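Local coordinates for elastinolytic metalloprotease (Pseudoalteromonas sp. CF6-2, PDB 6IK4), which probably cleaves peptide bonds in elastin and bacterial peptidoglycan as an M23-family zinc metalloendopeptidase, this chain being its catalytic domain, at residues Met5-Ser10 with Tyr136-Arg141; Ser31-Asn36 with Val130-Arg135; Ile57-Ser62 with Gln84-Asp89; Ala51-Val56 with Ile65-Ser70; Asn37-Trp42 with Gly98-Ser103. All blocks are in the same frame, centred on the assembly; numbering follows the deposited sequence. Where two conformers were deposited one is given.

Contact 1 of 5, residues Met5-Ser10 with Tyr136-Arg141; sequences MNLPWS and YISNYR
Leu7 and Ile137 carry the packed half of this contact, their side chains crossing at about a right angle with Leu7 CD2 3.8 Å from Ile137 CD1. Ile137 places CG1 anti to its backbone N (chi1 -172°), which lays that branch against the peptide between Asn6 and Leu7, 3.4 Å from Leu7 N. The other methyl of Leu7, CD1, lies obliquely at the Tyr140 ring, 3.9 Å from Tyr140 CE2. Two nearly straight hydrogen bonds fix the alignment: Ser138 N gives to Met5 O at 2.9 Å, and Leu7 N gives to Ser138 OG at 2.8 Å. Phe121 and Leu123 of strand 119-125 touch Met5, while Leu171 touches Leu7.

The side toward solvent is looser and relies on water. One molecule accepts from Met5 N and donates to Tyr136 O; a second donates to the partly exposed Asn6 OD1 and lies 2.7 Å from the buried Ser138 OG, which thus has both a backbone and a water partner. Tyr136 turns its exposed ring away from the N-terminal segment. Ile137 and Tyr140 also exchange both backbone hydrogen bonds, closing the type I' turn of a two-residue beta hairpin, with Ser138 at its tip bonded to the N-terminal loop.

Contact 2 of 5, residues Ser31-Asn36 with Val130-Arg135; sequences SSLDFN and VSLHNR. With ZN (zinc ion), chain B.
The zinc-bearing strand 32-36 of the M23 peptidase core begins at a classic beta bulge, where Ser31 and Ser32 both face His21, and it is here that the loop 130-135 packs against it. Leu132 does most of the touching. With CG anti to its carbonyl carbon (chi1 -70°), it points its branched end into the strand: CG sits 3.4 Å from Ser31 O, and CD1 presses on Leu33 CG at 3.5 Å, tighter than usual for two carbons. Leu33 and Leu132 cross obliquely, and Leu123 and Ile142 also touch Leu132. Beside this apolar core, Ser31 CB comes tightly against Val130 O at 3.0 Å, while Ser31 OG turns to Gln129 instead.

The loop holds its own shape. Ser131 OG accepts from His133 N at 3.0 Å, an ST turn, and Arg135 N bonds to Leu132 O to close a type II turn. Farther along the strand, beyond the touching residues, Asp34 OD1 binds the zinc ion at 2.0 Å, the carboxylate's other oxygen, OD2, lying 2.9 Å from the metal. His21 and His120 complete the protein ligands, giving the His-Asp-His zinc site characteristic of M23 peptidases.

Contact 3 of 5, residues Ile57-Ser62 with Gln84-Asp89; sequences ITRFSS and QYNNGD
Ile57 and Arg59, two residues of strand 55-61 directed at the loop 84-89, are held there chiefly by hydrogen bonds, which set the alignment. Ile57 uses both backbone groups: its N gives to Asp89 O at 2.8 Å, nearly along the C=O axis, and its O accepts from Gly88 N at 3.0 Å. Two residues on, Arg59 N gives to Asn87 OD1 at 2.7 Å, the donor tilted 25° from the amide plane. Asn87 CB points away from the strand, but a first torsion of -73° brings the amide back, so that a side chain takes the place of a backbone acceptor. Within the loop, Asn86 N gives to Asp89 OD2 at 2.9 Å from above the carboxylate plane, and Asp89 N bonds to Asn86 O, closing a type II turn with Gly88 at positive phi.

Apolar packing centres on Ile57. Its CG1 lies 3.8 Å from Tyr85 CB, the two side chains crossing at a slant, and Ile65, Val67 and Val91 also touch it. Separately, the Ile57 CG2 methyl rests against a carbonyl, 3.4 Å from Asn86 O.

The polar side chains of Arg59 and Asn86 meet more loosely: in one of two conformers, Arg59 extends beside Asn86, both pointing the same way. Polar bonds from backbone and amide thus set the register, and the buried Ile57 adds the apolar part.

Contact 4 of 5, residues Ala51-Val56 with Ile65-Ser70; sequences AAHGGV and IRVTHS
Val56 and Thr68 form an antiparallel hydrogen-bonded pair in the beta hairpin of strands 55-61 and 64-68. Val56 N gives to Thr68 O at 2.9 Å and Thr68 N gives to Val56 O at 2.8 Å, and both side chains lie on the same face of the sheet. Just before this pair the strands press close: Gly55 CA makes a CH...O contact with Thr68 O at 3.1 Å, a close approach made by a residue with no side chain.

Val67 faces the other way, its CG1 3.6 Å from His53 CE1, and Ala51 adds a looser methyl contact. The His53 ring meets Val67 O at its edge, near the ring plane. Its neighbour His69 stands almost perpendicular to it, the planes 86° apart, in an oblique pair.

A second shell fixes these rings. Phe3 meets His53 edge-to-face and also touches His69, whose ND1 bonds to Ser71 OG, while a weak hydrogen bond joins His53 NE2 and Thr75 OG1. Tyr77 and Leu97 back Val67 from the sheet. The rotation of His53 is held from within its own segment: at a first torsion of 58°, ND1 gives to Gly54 O at 2.8 Å, the acceptor only 7° from the ring plane.

Contact 5 of 5, residues Asn37-Trp42 with Gly98-Ser103; sequences NGSGGW and GRYANS
Tyr100 OH is the polar atom on which the first half of this contact converges. Asn37 N gives to it at 2.9 Å in a nearly straight bond, approaching at the edge of the ring near its plane. A water lies 2.6 Å from the same hydroxyl, also in the ring plane, and reaches on to Ser39 OG, which also bonds to Ser44 OG, so the phenol is linked to the loop directly and through solvent. Asn37 OD1 stands 3.1 Å from Tyr100 OH as well, with the amide plane perpendicular to the ring, and receives a weak bond from Ser39 N, across Gly38. The tyrosine reaches this position with CG between its backbone N and carbonyl carbon (chi1 61°), which swings the ring from the strand toward the loop.

In the second half, Trp42 sets its six-membered ring beside the loop 101-103 that follows the strand. Ala101 O, 3.6 Å from Trp42 CZ3, and Asn102 O lie at the indole edge near its plane, while Ser103 C is oblique to the ring, 3.6 Å from Trp42 CE3. Trp42 CA also makes a CH contact with Asn102 O at 3.4 Å. The amide of Asn102 turns elsewhere, giving from ND2 to Ser44 O.

Pro47 and Val49 flank Tyr100, whose side chain is about 5 Å from those of His79 and His118, the predicted proton donors or acceptors. Strand 96-100 lies between strands 48-50 and 73-81; three residues past its end, Ser103 is at the N-cap of helix 104-107, where Ala107 also touches Trp42.

In the fold
From the N terminus, the loop 5-10 is the first partner in contact 1, which closes the widest loop, reaching to the hairpin 136-141 and tying the loop before strand 14-17 to the edge of the small four-stranded sheet. Contact 2, between strand 32-36 and residues 130-135, lies within that loop and touches contact 1 through Trp9 on Phe35. Within contact 2 in turn falls contact 5, whose Tyr100 touches Asn36 of contact 2, and inside contact 5 lie contacts 3 and 4. Those two share strand 55-61 and cross, their segments alternating along the chain, joined by a probable hydrogen bond from Arg66 N to Thr58 O. Asn6 N to Ala52 O probably links contacts 1 and 4.

Contact 1 of 5, residues Met5-Ser10 with Tyr136-Arg141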
# COMPACT_ATOMS: atom_id res chain seq x y z
N MET A 5 3.97 -9.58 5.69
CA MET A 5 3.45 -8.22 5.60
C MET A 5 2.20 -8.09 6.45
O MET A 5 1.39 -9.01 6.51
CB MET A 5 3.03 -7.84 4.17
CG MET A 5 4.03 -8.03 3.09
SD MET A 5 3.37 -7.15 1.67
CE MET A 5 2.32 -8.36 0.88
N ASN A 6 2.00 -6.91 7.04
CA ASN A 6 0.74 -6.55 7.68
C ASN A 6 0.10 -5.39 6.93
O ASN A 6 0.80 -4.57 6.32
CB ASN A 6 0.92 -6.14 9.14
CG ASN A 6 1.73 -7.16 9.94
OD1 ASN A 6 1.39 -8.34 9.98
ND2 ASN A 6 2.80 -6.70 10.57
N LEU A 7 -1.22 -5.30 7.01
CA LEU A 7 -1.90 -4.11 6.50
C LEU A 7 -1.36 -2.88 7.22
O LEU A 7 -1.11 -2.93 8.44
CB LEU A 7 -3.41 -4.21 6.69
CG LEU A 7 -4.05 -5.34 5.89
CD1 LEU A 7 -5.45 -5.65 6.45
CD2 LEU A 7 -4.13 -4.97 4.41
N PRO A 8 -1.17 -1.75 6.52
CA PRO A 8 -0.46 -0.61 7.12
C PRO A 8 -1.31 0.25 8.05
O PRO A 8 -1.22 1.49 8.03
CB PRO A 8 0.00 0.18 5.89
CG PRO A 8 -1.05 -0.11 4.84
CD PRO A 8 -1.41 -1.56 5.08
N TRP A 9 -2.11 -0.39 8.90
CA TRP A 9 -2.86 0.28 9.94
C TRP A 9 -2.99 -0.66 11.13
O TRP A 9 -2.53 -1.81 11.09
CB TRP A 9 -4.22 0.77 9.43
CG TRP A 9 -5.10 -0.27 8.76
CD1 TRP A 9 -6.01 -1.09 9.37
CD2 TRP A 9 -5.18 -0.54 7.36
NE1 TRP A 9 -6.63 -1.88 8.43
CE2 TRP A 9 -6.14 -1.56 7.19
CE3 TRP A 9 -4.51 -0.04 6.23
CZ2 TRP A 9 -6.46 -2.08 5.93
CZ3 TRP A 9 -4.85 -0.56 4.97
CH2 TRP A 9 -5.80 -1.57 4.84
N SER A 10 -3.59 -0.17 12.21
CA SER A 10 -3.52 -0.86 13.48
C SER A 10 -4.48 -2.04 13.54
O SER A 10 -5.53 -2.06 12.89
CB SER A 10 -3.81 0.10 14.63
OG SER A 10 -2.76 1.05 14.73
N TYR A 136 0.26 -12.72 0.72
CA TYR A 136 -0.50 -12.60 1.95
C TYR A 136 -0.19 -11.28 2.66
O TYR A 136 0.95 -10.81 2.64
CB TYR A 136 -0.21 -13.77 2.89
CG TYR A 136 -0.90 -15.02 2.44
CD1 TYR A 136 -0.35 -15.81 1.43
CD2 TYR A 136 -2.10 -15.41 3.00
CE1 TYR A 136 -0.99 -16.97 1.00
CE2 TYR A 136 -2.75 -16.58 2.57
CZ TYR A 136 -2.19 -17.34 1.57
OH TYR A 136 -2.83 -18.49 1.14
N ILE A 137 -1.21 -10.70 3.28
CA ILE A 137 -1.02 -9.52 4.11
C ILE A 137 -1.99 -9.62 5.28
O ILE A 137 -3.20 -9.82 5.09
CB ILE A 137 -1.18 -8.22 3.27
CG1 ILE A 137 -0.79 -6.98 4.08
CG2 ILE A 137 -2.58 -8.11 2.65
CD1 ILE A 137 -0.62 -5.71 3.23
N SER A 138 -1.47 -9.55 6.51
CA SER A 138 -2.29 -9.76 7.72
C SER A 138 -3.10 -11.06 7.62
O SER A 138 -4.25 -11.13 8.05
CB SER A 138 -3.20 -8.56 7.99
OG SER A 138 -2.45 -7.44 8.42
N ASN A 139 -2.48 -12.09 7.04
CA ASN A 139 -3.04 -13.42 6.83
C ASN A 139 -4.15 -13.46 5.79
O ASN A 139 -4.68 -14.54 5.54
CB ASN A 139 -3.57 -14.05 8.14
CG ASN A 139 -2.50 -14.16 9.21
OD1 ASN A 139 -1.30 -14.17 8.92
ND2 ASN A 139 -2.93 -14.26 10.46
N TYR A 140 -4.54 -12.33 5.18
CA TYR A 140 -5.40 -12.38 4.00
C TYR A 140 -4.62 -12.88 2.79
O TYR A 140 -3.53 -12.37 2.52
CB TYR A 140 -5.94 -11.01 3.64
CG TYR A 140 -6.95 -10.41 4.58
CD1 TYR A 140 -8.31 -10.66 4.42
CD2 TYR A 140 -6.55 -9.55 5.58
CE1 TYR A 140 -9.24 -10.09 5.25
CE2 TYR A 140 -7.48 -8.97 6.44
CZ TYR A 140 -8.82 -9.24 6.27
OH TYR A 140 -9.74 -8.68 7.11
N ARG A 141 -5.20 -13.78 2.02
CA ARG A 141 -4.67 -14.05 0.69
C ARG A 141 -5.23 -13.01 -0.27
O ARG A 141 -6.43 -12.74 -0.25
CB ARG A 141 -5.05 -15.45 0.20
CG ARG A 141 -4.46 -15.80 -1.18
CD ARG A 141 -4.89 -17.19 -1.64
NE ARG A 141 -6.31 -17.20 -1.97
CZ ARG A 141 -6.82 -16.83 -3.14
NH1 ARG A 141 -6.02 -16.41 -4.13
NH2 ARG A 141 -8.12 -16.88 -3.32
O HOH W 1 2.50 -11.81 4.68
O HOH W 2 -1.37 -8.31 10.77

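Contact 2 of 5, residues Ser31-Asn36 with Val130-Arg135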
# COMPACT_ATOMS: atom_id res chain seq x y z
N SER A 31 0.75 -5.32 -8.96
CA SER A 31 1.64 -5.25 -7.81
C SER A 31 1.17 -4.31 -6.71
O SER A 31 1.79 -4.27 -5.64
CB SER A 31 3.00 -4.75 -8.28
OG SER A 31 2.86 -3.42 -8.74
N SER A 32 0.12 -3.52 -6.95
CA SER A 32 -0.17 -2.37 -6.13
C SER A 32 -1.63 -2.34 -5.70
O SER A 32 -2.51 -2.87 -6.38
CB SER A 32 0.17 -1.07 -6.88
OG SER A 32 1.52 -1.05 -7.32
N LEU A 33 -1.88 -1.68 -4.56
CA LEU A 33 -3.21 -1.43 -4.03
C LEU A 33 -3.27 0.01 -3.56
O LEU A 33 -2.28 0.55 -3.06
CB LEU A 33 -3.52 -2.36 -2.84
CG LEU A 33 -3.60 -3.86 -3.16
CD1 LEU A 33 -3.40 -4.68 -1.89
CD2 LEU A 33 -4.94 -4.19 -3.82
N ASP A 34 -4.43 0.65 -3.73
CA ASP A 34 -4.66 1.98 -3.19
C ASP A 34 -5.49 1.85 -1.91
O ASP A 34 -6.60 1.32 -1.94
CB ASP A 34 -5.38 2.87 -4.21
CG ASP A 34 -4.53 3.11 -5.45
OD1 ASP A 34 -3.30 2.99 -5.34
OD2 ASP A 34 -5.09 3.42 -6.52
N PHE A 35 -4.93 2.31 -0.78
CA PHE A 35 -5.58 2.24 0.53
C PHE A 35 -5.99 3.63 0.99
O PHE A 35 -5.23 4.59 0.84
CB PHE A 35 -4.64 1.68 1.61
CG PHE A 35 -4.22 0.26 1.41
CD1 PHE A 35 -5.15 -0.72 1.09
CD2 PHE A 35 -2.90 -0.10 1.58
CE1 PHE A 35 -4.76 -2.04 0.94
CE2 PHE A 35 -2.49 -1.41 1.42
CZ PHE A 35 -3.42 -2.39 1.11
N ASN A 36 -7.17 3.74 1.62
CA ASN A 36 -7.52 4.99 2.29
C ASN A 36 -8.47 4.68 3.44
O ASN A 36 -9.18 3.67 3.42
CB ASN A 36 -8.13 6.00 1.31
CG ASN A 36 -9.62 5.76 1.05
OD1 ASN A 36 -10.48 6.32 1.73
ND2 ASN A 36 -9.93 4.92 0.06
N VAL A 130 6.31 -6.86 -8.30
CA VAL A 130 5.90 -8.25 -8.45
C VAL A 130 4.41 -8.35 -8.18
O VAL A 130 3.82 -7.53 -7.48
CB VAL A 130 6.69 -9.20 -7.53
CG1 VAL A 130 8.14 -9.27 -7.96
CG2 VAL A 130 6.59 -8.73 -6.09
N SER A 131 3.80 -9.40 -8.72
CA SER A 131 2.35 -9.56 -8.61
C SER A 131 1.96 -9.79 -7.16
O SER A 131 2.67 -10.46 -6.41
CB SER A 131 1.87 -10.72 -9.47
OG SER A 131 0.50 -10.99 -9.23
N LEU A 132 0.81 -9.22 -6.77
CA LEU A 132 0.24 -9.48 -5.45
C LEU A 132 -0.53 -10.79 -5.40
O LEU A 132 -0.96 -11.19 -4.31
CB LEU A 132 -0.69 -8.34 -5.03
CG LEU A 132 -0.04 -6.99 -4.69
CD1 LEU A 132 -1.13 -5.94 -4.49
CD2 LEU A 132 0.83 -7.11 -3.45
N HIS A 133 -0.73 -11.45 -6.54
CA HIS A 133 -1.60 -12.61 -6.56
C HIS A 133 -1.05 -13.74 -5.70
O HIS A 133 0.13 -14.10 -5.81
CB HIS A 133 -1.81 -13.11 -7.99
CG HIS A 133 -2.89 -14.13 -8.09
ND1 HIS A 133 -4.21 -13.85 -7.80
CD2 HIS A 133 -2.85 -15.44 -8.44
CE1 HIS A 133 -4.94 -14.94 -7.97
NE2 HIS A 133 -4.14 -15.92 -8.36
N ASN A 134 -1.90 -14.29 -4.85
CA ASN A 134 -1.54 -15.35 -3.91
C ASN A 134 -0.50 -14.92 -2.89
O ASN A 134 0.07 -15.77 -2.20
CB ASN A 134 -1.08 -16.61 -4.65
CG ASN A 134 -2.24 -17.32 -5.34
OD1 ASN A 134 -3.38 -17.19 -4.93
ND2 ASN A 134 -1.93 -18.10 -6.39
N ARG A 135 -0.22 -13.63 -2.77
CA ARG A 135 0.59 -13.15 -1.66
C ARG A 135 -0.33 -12.90 -0.46
O ARG A 135 -1.56 -12.88 -0.60
CB ARG A 135 1.35 -11.88 -2.04
CG ARG A 135 2.28 -12.02 -3.24
CD ARG A 135 3.55 -12.71 -2.84
NE ARG A 135 4.44 -12.89 -3.98
CZ ARG A 135 5.61 -13.53 -3.91
NH1 ARG A 135 6.02 -14.04 -2.75
NH2 ARG A 135 6.36 -13.67 -5.00
ZN ZN B . -2.33 2.99 -7.12

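Contact 3 of 5, residues Ile57-Ser62 with Gln84-Asp89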
# COMPACT_ATOMS: atom_id res chain seq x y z
N ILE A 57 15.19 1.89 4.83
CA ILE A 57 14.44 2.92 4.12
C ILE A 57 15.19 3.36 2.88
O ILE A 57 16.42 3.57 2.91
CB ILE A 57 14.18 4.12 5.05
CG1 ILE A 57 13.22 3.75 6.17
CG2 ILE A 57 13.72 5.35 4.25
CD1 ILE A 57 11.77 3.58 5.72
N THR A 58 14.46 3.55 1.78
CA THR A 58 14.90 4.38 0.66
C THR A 58 13.87 5.49 0.49
O THR A 58 12.68 5.20 0.37
CB THR A 58 15.02 3.57 -0.64
OG1 THR A 58 15.88 2.44 -0.43
CG2 THR A 58 15.59 4.44 -1.76
N ARG A 59 14.32 6.75 0.53
CA ARG A 59 13.44 7.90 0.35
C ARG A 59 13.72 8.49 -1.03
O ARG A 59 14.78 9.08 -1.25
CB ARG A 59 13.64 8.95 1.44
CG ARG A 59 12.82 10.24 1.23
CD ARG A 59 13.24 11.35 2.19
NE ARG A 59 12.59 12.64 1.90
CZ ARG A 59 12.94 13.46 0.91
NH1 ARG A 59 13.92 13.14 0.09
NH2 ARG A 59 12.29 14.60 0.74
N PHE A 60 12.76 8.34 -1.95
CA PHE A 60 13.00 8.80 -3.31
C PHE A 60 12.69 10.28 -3.48
O PHE A 60 13.28 10.94 -4.33
CB PHE A 60 12.17 7.97 -4.30
CG PHE A 60 12.60 6.53 -4.38
CD1 PHE A 60 13.74 6.17 -5.07
CD2 PHE A 60 11.85 5.53 -3.77
CE1 PHE A 60 14.14 4.84 -5.15
CE2 PHE A 60 12.24 4.20 -3.85
CZ PHE A 60 13.39 3.86 -4.55
N SER A 61 11.78 10.80 -2.67
CA SER A 61 11.29 12.17 -2.80
C SER A 61 10.46 12.44 -1.55
O SER A 61 10.32 11.57 -0.69
CB SER A 61 10.46 12.36 -4.06
OG SER A 61 9.24 11.63 -3.94
N SER A 62 9.89 13.64 -1.47
CA SER A 62 9.07 13.93 -0.30
C SER A 62 7.75 13.16 -0.30
O SER A 62 7.04 13.20 0.71
CB SER A 62 8.78 15.44 -0.22
OG SER A 62 7.82 15.81 -1.20
N GLN A 84 9.11 10.56 7.61
CA GLN A 84 9.78 10.58 8.91
C GLN A 84 11.18 10.00 8.87
O GLN A 84 11.88 10.04 9.89
CB GLN A 84 8.94 9.81 9.94
CG GLN A 84 7.58 10.45 10.22
CD GLN A 84 7.71 11.79 10.89
OE1 GLN A 84 8.31 11.91 11.96
NE2 GLN A 84 7.14 12.83 10.26
N TYR A 85 11.62 9.46 7.73
CA TYR A 85 12.87 8.72 7.66
C TYR A 85 13.62 9.08 6.39
O TYR A 85 13.05 9.58 5.41
CB TYR A 85 12.61 7.20 7.75
CG TYR A 85 12.04 6.87 9.10
CD1 TYR A 85 12.87 6.75 10.20
CD2 TYR A 85 10.67 6.74 9.29
CE1 TYR A 85 12.35 6.49 11.46
CE2 TYR A 85 10.15 6.47 10.54
CZ TYR A 85 10.99 6.36 11.63
OH TYR A 85 10.50 6.10 12.89
N ASN A 86 14.92 8.82 6.42
CA ASN A 86 15.85 9.10 5.33
C ASN A 86 16.55 7.82 4.92
O ASN A 86 16.49 6.80 5.61
CB ASN A 86 16.87 10.16 5.74
CG ASN A 86 16.26 11.54 5.83
OD1 ASN A 86 15.99 12.16 4.81
ND2 ASN A 86 16.05 12.02 7.05
N ASN A 87 17.24 7.89 3.77
CA ASN A 87 17.96 6.74 3.22
C ASN A 87 18.82 6.08 4.28
O ASN A 87 19.52 6.75 5.04
CB ASN A 87 18.85 7.18 2.05
CG ASN A 87 18.07 7.51 0.80
OD1 ASN A 87 17.00 6.96 0.55
ND2 ASN A 87 18.62 8.40 -0.02
N GLY A 88 18.75 4.75 4.34
CA GLY A 88 19.57 3.99 5.26
C GLY A 88 19.00 3.79 6.65
O GLY A 88 19.51 2.95 7.40
N ASP A 89 17.96 4.55 7.02
CA ASP A 89 17.32 4.34 8.31
C ASP A 89 16.67 2.96 8.35
O ASP A 89 16.31 2.39 7.32
CB ASP A 89 16.26 5.41 8.58
CG ASP A 89 16.86 6.77 8.90
OD1 ASP A 89 18.07 6.82 9.24
OD2 ASP A 89 16.13 7.79 8.81

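Contact 4 of 5, residues Ala51-Val56 with Ile65-Ser70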
# COMPACT_ATOMS: atom_id res chain seq x y z
N ALA A 51 4.54 1.12 8.53
CA ALA A 51 5.33 0.15 7.78
C ALA A 51 4.70 -1.24 7.86
O ALA A 51 4.43 -1.74 8.96
CB ALA A 51 6.77 0.11 8.31
N ALA A 52 4.48 -1.86 6.70
CA ALA A 52 3.89 -3.19 6.62
C ALA A 52 4.81 -4.28 7.16
O ALA A 52 4.34 -5.40 7.41
CB ALA A 52 3.52 -3.52 5.16
N HIS A 53 6.08 -3.97 7.35
CA HIS A 53 7.12 -4.90 7.80
C HIS A 53 8.36 -4.07 8.11
O HIS A 53 8.40 -2.86 7.86
CB HIS A 53 7.43 -5.94 6.73
CG HIS A 53 7.88 -5.33 5.44
ND1 HIS A 53 9.18 -4.93 5.21
CD2 HIS A 53 7.18 -4.97 4.34
CE1 HIS A 53 9.27 -4.38 4.02
NE2 HIS A 53 8.07 -4.39 3.46
N GLY A 54 9.40 -4.73 8.64
CA GLY A 54 10.64 -4.05 8.94
C GLY A 54 11.62 -4.03 7.77
O GLY A 54 11.47 -4.78 6.80
N GLY A 55 12.60 -3.14 7.85
CA GLY A 55 13.62 -3.09 6.82
C GLY A 55 14.31 -1.74 6.76
O GLY A 55 14.18 -0.90 7.66
N VAL A 56 15.06 -1.55 5.67
CA VAL A 56 15.87 -0.36 5.43
C VAL A 56 15.11 0.59 4.52
O VAL A 56 14.48 0.16 3.54
CB VAL A 56 17.23 -0.74 4.81
CG1 VAL A 56 18.12 0.49 4.66
CG2 VAL A 56 17.93 -1.78 5.69
N ILE A 65 8.46 6.69 -0.55
CA ILE A 65 9.37 6.05 0.38
C ILE A 65 9.20 4.53 0.28
O ILE A 65 8.12 4.04 -0.06
CB ILE A 65 9.14 6.54 1.83
CG1 ILE A 65 10.31 6.18 2.74
CG2 ILE A 65 7.82 5.99 2.39
CD1 ILE A 65 10.18 6.75 4.13
N ARG A 66 10.27 3.80 0.59
CA ARG A 66 10.28 2.34 0.46
C ARG A 66 10.94 1.71 1.68
O ARG A 66 11.89 2.26 2.25
CB ARG A 66 11.03 1.93 -0.82
CG ARG A 66 11.09 0.42 -1.08
CD ARG A 66 11.88 0.10 -2.34
NE ARG A 66 11.31 0.71 -3.54
CZ ARG A 66 11.79 0.52 -4.77
NH1 ARG A 66 12.84 -0.28 -4.96
NH2 ARG A 66 11.22 1.12 -5.81
N VAL A 67 10.42 0.54 2.08
CA VAL A 67 10.99 -0.29 3.14
C VAL A 67 11.45 -1.59 2.50
O VAL A 67 10.63 -2.35 1.99
CB VAL A 67 9.97 -0.58 4.25
CG1 VAL A 67 10.64 -1.40 5.38
CG2 VAL A 67 9.35 0.72 4.79
N THR A 68 12.76 -1.86 2.53
CA THR A 68 13.31 -3.09 1.97
C THR A 68 13.68 -4.06 3.08
O THR A 68 14.54 -3.76 3.93
CB THR A 68 14.52 -2.79 1.08
OG1 THR A 68 14.13 -1.90 0.03
CG2 THR A 68 15.04 -4.09 0.46
N HIS A 69 13.04 -5.22 3.07
CA HIS A 69 13.23 -6.29 4.04
C HIS A 69 14.54 -7.03 3.77
O HIS A 69 15.07 -7.04 2.65
CB HIS A 69 12.05 -7.26 3.97
CG HIS A 69 12.04 -8.30 5.05
ND1 HIS A 69 12.36 -9.62 4.82
CD2 HIS A 69 11.73 -8.21 6.37
CE1 HIS A 69 12.25 -10.30 5.95
NE2 HIS A 69 11.87 -9.47 6.90
N SER A 70 15.07 -7.66 4.81
CA SER A 70 16.31 -8.43 4.68
C SER A 70 16.22 -9.50 3.59
O SER A 70 17.26 -9.93 3.07
CB SER A 70 16.65 -9.07 6.02
OG SER A 70 15.59 -9.92 6.44

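Contact 5 of 5, residues Asn37-Trp42 with Gly98-Ser103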
# COMPACT_ATOMS: atom_id res chain seq x y z
N ASN A 37 -8.48 5.55 4.45
CA ASN A 37 -9.32 5.29 5.62
C ASN A 37 -10.64 6.04 5.59
O ASN A 37 -11.33 6.09 6.61
CB ASN A 37 -8.56 5.62 6.92
CG ASN A 37 -8.50 7.11 7.21
OD1 ASN A 37 -8.65 7.95 6.32
ND2 ASN A 37 -8.25 7.44 8.48
N GLY A 38 -11.00 6.64 4.46
CA GLY A 38 -12.28 7.32 4.38
C GLY A 38 -12.32 8.68 5.05
O GLY A 38 -13.41 9.15 5.41
N SER A 39 -11.17 9.35 5.21
CA SER A 39 -11.15 10.62 5.91
C SER A 39 -11.75 11.76 5.10
O SER A 39 -12.05 12.81 5.67
CB SER A 39 -9.71 10.99 6.30
OG SER A 39 -8.99 11.48 5.18
N GLY A 40 -11.91 11.60 3.78
CA GLY A 40 -12.51 12.63 2.96
C GLY A 40 -11.62 12.98 1.78
O GLY A 40 -10.73 12.21 1.40
N GLY A 41 -11.87 14.15 1.20
CA GLY A 41 -11.16 14.60 0.02
C GLY A 41 -9.90 15.39 0.36
O GLY A 41 -9.42 15.37 1.49
N TRP A 42 -9.40 16.12 -0.64
CA TRP A 42 -8.23 16.96 -0.42
C TRP A 42 -8.49 17.98 0.68
O TRP A 42 -9.59 18.56 0.78
CB TRP A 42 -7.83 17.67 -1.71
CG TRP A 42 -7.58 16.73 -2.84
CD1 TRP A 42 -8.30 16.61 -3.99
CD2 TRP A 42 -6.53 15.75 -2.93
NE1 TRP A 42 -7.77 15.63 -4.80
CE2 TRP A 42 -6.68 15.08 -4.16
CE3 TRP A 42 -5.48 15.38 -2.09
CZ2 TRP A 42 -5.82 14.06 -4.58
CZ3 TRP A 42 -4.62 14.36 -2.50
CH2 TRP A 42 -4.80 13.71 -3.73
N GLY A 98 4.92 8.29 7.70
CA GLY A 98 4.46 9.54 7.13
C GLY A 98 2.95 9.47 7.02
O GLY A 98 2.32 8.50 7.45
N ARG A 99 2.37 10.52 6.46
CA ARG A 99 0.95 10.52 6.13
C ARG A 99 0.79 10.31 4.63
O ARG A 99 1.71 10.60 3.86
CB ARG A 99 0.28 11.84 6.54
CG ARG A 99 0.24 12.09 8.03
CD ARG A 99 -0.22 13.52 8.37
NE ARG A 99 -1.53 13.84 7.81
CZ ARG A 99 -2.10 15.05 7.89
NH1 ARG A 99 -1.48 16.05 8.50
NH2 ARG A 99 -3.30 15.26 7.35
N TYR A 100 -0.37 9.82 4.20
CA TYR A 100 -0.64 9.99 2.78
C TYR A 100 -1.18 11.39 2.60
O TYR A 100 -1.84 11.94 3.49
CB TYR A 100 -1.55 8.91 2.17
CG TYR A 100 -2.97 8.68 2.65
CD1 TYR A 100 -4.00 9.56 2.33
CD2 TYR A 100 -3.29 7.50 3.32
CE1 TYR A 100 -5.31 9.30 2.74
CE2 TYR A 100 -4.59 7.23 3.72
CZ TYR A 100 -5.59 8.13 3.42
OH TYR A 100 -6.88 7.84 3.83
N ALA A 101 -0.81 12.00 1.48
CA ALA A 101 -0.93 13.45 1.32
C ALA A 101 -2.39 13.88 1.26
O ALA A 101 -3.21 13.25 0.59
CB ALA A 101 -0.21 13.89 0.05
N ASN A 102 -2.70 14.96 1.97
CA ASN A 102 -4.02 15.58 1.89
C ASN A 102 -4.04 16.76 0.91
O ASN A 102 -5.06 17.45 0.82
CB ASN A 102 -4.49 16.01 3.28
CG ASN A 102 -3.92 17.36 3.73
OD1 ASN A 102 -2.91 17.84 3.20
ND2 ASN A 102 -4.57 17.97 4.70
N SER A 103 -2.96 16.98 0.17
CA SER A 103 -2.95 18.01 -0.86
C SER A 103 -2.55 17.40 -2.20
O SER A 103 -1.69 16.52 -2.26
CB SER A 103 -2.02 19.18 -0.49
OG SER A 103 -0.67 18.89 -0.77
O HOH W 3 -8.53 9.78 3.19